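Long-range contact in amidohydrolase (Thermotoga maritima, PDB 3OOQ), which probably acts as a metal-dependent amidohydrolase, perhaps with allantoinase-like activity on cyclic amide bonds: residues Gly120-Val131 / Ile143-Ala153. Residues are numbered along the deposited sequence; the frame is centred on the assembly and turned at random.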
ATOM      1  N   GLY F 120      19.239 -21.889  -2.961  1.00 20.45           N
ATOM      2  CA  GLY F 120      19.222 -21.276  -4.284  1.00 20.83           C
ATOM      3  C   GLY F 120      20.045 -19.988  -4.367  1.00 22.05           C
ATOM      4  O   GLY F 120      20.990 -19.770  -3.593  1.00 22.68           O
ATOM      5  N   SER F 121      19.677 -19.128  -5.304  1.00 22.11           N
ATOM      6  CA  SER F 121      20.523 -18.005  -5.680  1.00 22.84           C
ATOM      7  C   SER F 121      19.869 -16.642  -5.399  1.00 22.13           C
ATOM      8  O   SER F 121      20.226 -15.629  -5.999  1.00 21.82           O
ATOM      9  CB  SER F 121      20.861 -18.127  -7.156  1.00 23.85           C
ATOM     10  OG  SER F 121      19.674 -18.087  -7.935  1.00 32.27           O
ATOM     11  N   ALA F 122      18.907 -16.627  -4.485  1.00 21.01           N
ATOM     12  CA  ALA F 122      18.274 -15.376  -4.081  1.00 20.47           C
ATOM     13  C   ALA F 122      19.241 -14.465  -3.341  1.00 19.87           C
ATOM     14  O   ALA F 122      19.209 -13.241  -3.531  1.00 20.38           O
ATOM     15  CB  ALA F 122      17.049 -15.664  -3.209  1.00 19.84           C
ATOM     16  N   ASN F 123      20.079 -15.048  -2.480  1.00 19.01           N
ATOM     17  CA  ASN F 123      20.917 -14.254  -1.578  1.00 18.71           C
ATOM     18  C   ASN F 123      22.368 -14.154  -1.999  1.00 18.70           C
ATOM     19  O   ASN F 123      22.944 -15.162  -2.406  1.00 18.65           O
ATOM     20  CB  ASN F 123      20.898 -14.828  -0.170  1.00 18.35           C
ATOM     21  CG  ASN F 123      19.525 -14.785   0.464  1.00 26.03           C
ATOM     22  OD1 ASN F 123      18.613 -14.166  -0.064  1.00 18.55           O
ATOM     23  ND2 ASN F 123      19.378 -15.447   1.602  1.00 17.36           N
ATOM     24  N   PRO F 124      22.966 -12.946  -1.866  1.00 18.25           N
ATOM     25  CA  PRO F 124      24.419 -12.823  -2.012  1.00 18.78           C
ATOM     26  C   PRO F 124      25.136 -13.928  -1.224  1.00 19.61           C
ATOM     27  O   PRO F 124      26.035 -14.568  -1.772  1.00 19.95           O
ATOM     28  CB  PRO F 124      24.703 -11.421  -1.471  1.00 18.26           C
ATOM     29  CG  PRO F 124      23.471 -10.610  -1.918  1.00 14.41           C
ATOM     30  CD  PRO F 124      22.306 -11.623  -1.775  1.00 17.87           C
ATOM     31  N   VAL F 125      24.719 -14.157   0.026  1.00 19.70           N
ATOM     32  CA  VAL F 125      25.206 -15.278   0.849  1.00 19.59           C
ATOM     33  C   VAL F 125      23.992 -16.074   1.310  1.00 19.84           C
ATOM     34  O   VAL F 125      23.228 -15.615   2.160  1.00 20.31           O
ATOM     35  CB  VAL F 125      26.050 -14.816   2.075  1.00 19.78           C
ATOM     36  CG1 VAL F 125      26.685 -16.036   2.784  1.00 15.82           C
ATOM     37  CG2 VAL F 125      27.170 -13.840   1.654  1.00 15.47           C
ATOM     38  N   GLY F 126      23.815 -17.265   0.747  1.00 19.66           N
ATOM     39  CA  GLY F 126      22.561 -18.012   0.896  1.00 20.32           C
ATOM     40  C   GLY F 126      22.445 -19.067   2.004  1.00 21.07           C
ATOM     41  O   GLY F 126      21.344 -19.321   2.498  1.00 21.30           O
ATOM     42  N   GLY F 127      23.560 -19.684   2.394  1.00 20.48           N
ATOM     43  CA  GLY F 127      23.527 -20.758   3.395  1.00 20.07           C
ATOM     44  C   GLY F 127      24.366 -21.969   3.028  1.00 20.17           C
ATOM     45  O   GLY F 127      25.084 -21.951   2.026  1.00 20.50           O
ATOM     46  N   GLN F 128      24.264 -23.033   3.823  1.00 19.84           N
ATOM     47  CA  GLN F 128      25.178 -24.171   3.694  1.00 19.68           C
ATOM     48  C   GLN F 128      24.603 -25.317   2.895  1.00 19.95           C
ATOM     49  O   GLN F 128      23.427 -25.652   3.033  1.00 20.42           O
ATOM     50  CB  GLN F 128      25.621 -24.687   5.071  1.00 19.39           C
ATOM     51  CG  GLN F 128      26.332 -23.641   5.898  1.00 20.77           C
ATOM     52  CD  GLN F 128      26.226 -23.919   7.374  1.00 20.50           C
ATOM     53  OE1 GLN F 128      26.592 -24.992   7.837  1.00 21.57           O
ATOM     54  NE2 GLN F 128      25.711 -22.953   8.124  1.00 21.46           N
ATOM     55  N   GLY F 129      25.460 -25.911   2.064  1.00 19.80           N
ATOM     56  CA  GLY F 129      25.161 -27.145   1.357  1.00 19.49           C
ATOM     57  C   GLY F 129      25.621 -28.356   2.162  1.00 19.32           C
ATOM     58  O   GLY F 129      26.478 -28.225   3.035  1.00 18.31           O
ATOM     59  N   SER F 130      25.017 -29.518   1.869  1.00 19.06           N
ATOM     60  CA  SER F 130      25.385 -30.801   2.444  1.00 19.58           C
ATOM     61  C   SER F 130      25.307 -31.829   1.340  1.00 20.64           C
ATOM     62  O   SER F 130      24.449 -31.728   0.476  1.00 21.26           O
ATOM     63  CB  SER F 130      24.376 -31.214   3.531  1.00 19.56           C
ATOM     64  OG  SER F 130      24.493 -30.419   4.697  1.00 28.64           O
ATOM     65  N   VAL F 131      26.176 -32.837   1.369  1.00 20.77           N
ATOM     66  CA  VAL F 131      26.067 -33.951   0.437  1.00 20.10           C
ATOM     67  C   VAL F 131      25.298 -35.062   1.118  1.00 20.51           C
ATOM     68  O   VAL F 131      25.601 -35.446   2.245  1.00 20.55           O
ATOM     69  CB  VAL F 131      27.445 -34.499  -0.012  1.00 20.87           C
ATOM     70  CG1 VAL F 131      27.242 -35.630  -1.035  1.00 18.21           C
ATOM     71  CG2 VAL F 131      28.317 -33.381  -0.574  1.00 17.15           C
ATOM     72  N   ILE F 143      23.183 -38.336   5.432  1.00 26.95           N
ATOM     73  CA  ILE F 143      24.325 -37.420   5.397  1.00 27.38           C
ATOM     74  C   ILE F 143      25.626 -38.116   4.994  1.00 28.14           C
ATOM     75  O   ILE F 143      25.995 -39.154   5.561  1.00 28.67           O
ATOM     76  CB  ILE F 143      24.527 -36.713   6.756  1.00 27.10           C
ATOM     77  CG1 ILE F 143      23.343 -35.797   7.059  1.00 22.30           C
ATOM     78  CG2 ILE F 143      25.844 -35.942   6.774  1.00 22.92           C
ATOM     79  CD1 ILE F 143      23.311 -35.268   8.514  1.00 27.69           C
ATOM     80  N   VAL F 144      26.305 -37.543   4.009  1.00 27.87           N
ATOM     81  CA  VAL F 144      27.664 -37.948   3.645  1.00 28.21           C
ATOM     82  C   VAL F 144      28.684 -36.905   4.113  1.00 28.01           C
ATOM     83  O   VAL F 144      29.747 -37.248   4.638  1.00 28.04           O
ATOM     84  CB  VAL F 144      27.798 -38.180   2.118  1.00 28.50           C
ATOM     85  CG1 VAL F 144      29.200 -38.628   1.748  1.00 25.60           C
ATOM     86  CG2 VAL F 144      26.791 -39.203   1.651  1.00 24.82           C
ATOM     87  N   LYS F 145      28.357 -35.628   3.929  1.00 27.25           N
ATOM     88  CA  LYS F 145      29.284 -34.563   4.274  1.00 26.59           C
ATOM     89  C   LYS F 145      28.484 -33.322   4.578  1.00 25.16           C
ATOM     90  O   LYS F 145      27.784 -32.800   3.710  1.00 23.91           O
ATOM     91  CB  LYS F 145      30.258 -34.282   3.119  1.00 27.01           C
ATOM     92  CG  LYS F 145      31.268 -33.220   3.452  1.00 32.16           C
ATOM     93  CD  LYS F 145      32.245 -32.995   2.322  1.00 29.40           C
ATOM     94  CE  LYS F 145      33.224 -31.896   2.691  1.00 33.20           C
ATOM     95  NZ  LYS F 145      34.142 -31.607   1.565  1.00 31.29           N
ATOM     96  N   ASP F 146      28.589 -32.862   5.814  1.00 25.55           N
ATOM     97  CA  ASP F 146      27.843 -31.696   6.257  1.00 26.58           C
ATOM     98  C   ASP F 146      28.675 -30.924   7.261  1.00 26.68           C
ATOM     99  O   ASP F 146      29.119 -31.510   8.257  1.00 27.12           O
ATOM    100  CB  ASP F 146      26.546 -32.137   6.920  1.00 27.78           C
ATOM    101  CG  ASP F 146      25.805 -30.990   7.555  1.00 41.15           C
ATOM    102  OD1 ASP F 146      25.388 -30.065   6.831  1.00 28.70           O
ATOM    103  OD2 ASP F 146      25.637 -31.015   8.783  1.00 28.82           O
ATOM    104  N   PRO F 147      28.904 -29.616   7.015  1.00 25.56           N
ATOM    105  CA  PRO F 147      28.555 -28.843   5.806  1.00 24.38           C
ATOM    106  C   PRO F 147      29.516 -29.163   4.662  1.00 23.59           C
ATOM    107  O   PRO F 147      30.633 -29.611   4.916  1.00 24.28           O
ATOM    108  CB  PRO F 147      28.767 -27.394   6.253  1.00 24.50           C
ATOM    109  CG  PRO F 147      29.838 -27.486   7.314  1.00 29.15           C
ATOM    110  CD  PRO F 147      29.530 -28.772   8.053  1.00 25.14           C
ATOM    111  N   ALA F 148      29.097 -28.935   3.422  1.00 21.93           N
ATOM    112  CA  ALA F 148      29.937 -29.240   2.275  1.00 21.73           C
ATOM    113  C   ALA F 148      30.389 -27.994   1.503  1.00 21.51           C
ATOM    114  O   ALA F 148      31.291 -28.057   0.666  1.00 22.42           O
ATOM    115  CB  ALA F 148      29.238 -30.226   1.357  1.00 21.96           C
ATOM    116  N   GLY F 149      29.755 -26.863   1.777  1.00 20.49           N
ATOM    117  CA  GLY F 149      30.012 -25.632   1.040  1.00 20.12           C
ATOM    118  C   GLY F 149      29.140 -24.478   1.530  1.00 18.97           C
ATOM    119  O   GLY F 149      28.128 -24.701   2.194  1.00 18.71           O
ATOM    120  N   LEU F 150      29.557 -23.249   1.229  1.00 18.46           N
ATOM    121  CA  LEU F 150      28.759 -22.074   1.529  1.00 18.19           C
ATOM    122  C   LEU F 150      28.329 -21.456   0.201  1.00 18.27           C
ATOM    123  O   LEU F 150      29.168 -20.980  -0.570  1.00 19.44           O
ATOM    124  CB  LEU F 150      29.541 -21.061   2.378  1.00 18.46           C
ATOM    125  CG  LEU F 150      28.780 -19.766   2.758  1.00 19.07           C
ATOM    126  CD1 LEU F 150      27.473 -20.109   3.457  1.00 19.12           C
ATOM    127  CD2 LEU F 150      29.631 -18.857   3.652  1.00 18.87           C
ATOM    128  N   LYS F 151      27.029 -21.478  -0.055  1.00 18.01           N
ATOM    129  CA  LYS F 151      26.416 -20.972  -1.301  1.00 18.18           C
ATOM    130  C   LYS F 151      26.398 -19.452  -1.330  1.00 18.85           C
ATOM    131  O   LYS F 151      26.014 -18.820  -0.346  1.00 18.61           O
ATOM    132  CB  LYS F 151      24.977 -21.504  -1.416  1.00 18.55           C
ATOM    133  CG  LYS F 151      24.178 -21.071  -2.647  1.00 21.82           C
ATOM    134  CD  LYS F 151      24.907 -21.412  -3.980  1.00 21.01           C
ATOM    135  CE  LYS F 151      24.082 -21.056  -5.215  1.00 21.65           C
ATOM    136  NZ  LYS F 151      22.849 -21.897  -5.283  1.00 22.28           N
HETATM  137  N   MSE F 152      26.811 -18.881  -2.461  1.00 19.82           N
HETATM  138  CA  MSE F 152      26.783 -17.439  -2.684  1.00 21.64           C
HETATM  139  C   MSE F 152      26.275 -17.214  -4.090  1.00 19.80           C
HETATM  140  O   MSE F 152      26.293 -18.139  -4.894  1.00 19.34           O
HETATM  141  CB  MSE F 152      28.180 -16.821  -2.521  1.00 24.92           C
HETATM  142  CG  MSE F 152      28.733 -17.025  -1.131  1.00 26.08           C
HETATM  143 SE   MSE F 152      30.568 -16.421  -0.927  1.00 33.22          SE
HETATM  144  CE  MSE F 152      31.166 -17.782   0.345  1.00 25.52           C
ATOM    145  N   ALA F 153      25.808 -15.997  -4.379  1.00 18.59           N
ATOM    146  CA  ALA F 153      25.198 -15.700  -5.684  1.00 17.51           C
ATOM    147  C   ALA F 153      25.507 -14.310  -6.179  1.00 17.55           C
ATOM    148  O   ALA F 153      25.496 -13.364  -5.399  1.00 17.26           O
ATOM    149  CB  ALA F 153      23.684 -15.900  -5.632  1.00 16.61           C
TER
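Antiparallel pairing of strand 125-133 with strand 143-153, in the TIM-barrel domain of the amidohydrolase family, sets V125-G129 against A148-A153. Beyond A148 the second chain turns a corner through V144-P147, with a cis peptide bond before P147, and the pairing resumes at V131. Here V131 is matched by two residues, V144 and K145, a classic beta bulge: its carbonyl O accepts both amides from the same face of its plane, V144 N at 2.8 Å and K145 N at 3.2 Å. V131 N returns a bond to K145 O. With CG1 anti to its backbone N (chi1 -178°), V131 turns CG1 to V144 CB and CG2 to A148 CB, 3.8 Å away. Farther along, K151 N bonds to G127 O at 2.9 Å, while K151 O accepts G126 N. On the face carrying V125, Q128 and L150, L150 CD1 sits 3.3 Å from G127 O and CD2 packs on V125 CG1; V216 of helix 208-217 adjoins L150. K151 leaves from the other face, and its chain, kinked about the second and fourth torsions (55° and -65°), carries NZ to P119 O and H63 NE2, with a weak bond to G120 O. Replacing K151 by alanine would probably leave P119 O and H63 NE2 without the amine they share. Past it, A153 N bonds to P124 O, and A153 CB rests 3.4 Å from N123 O.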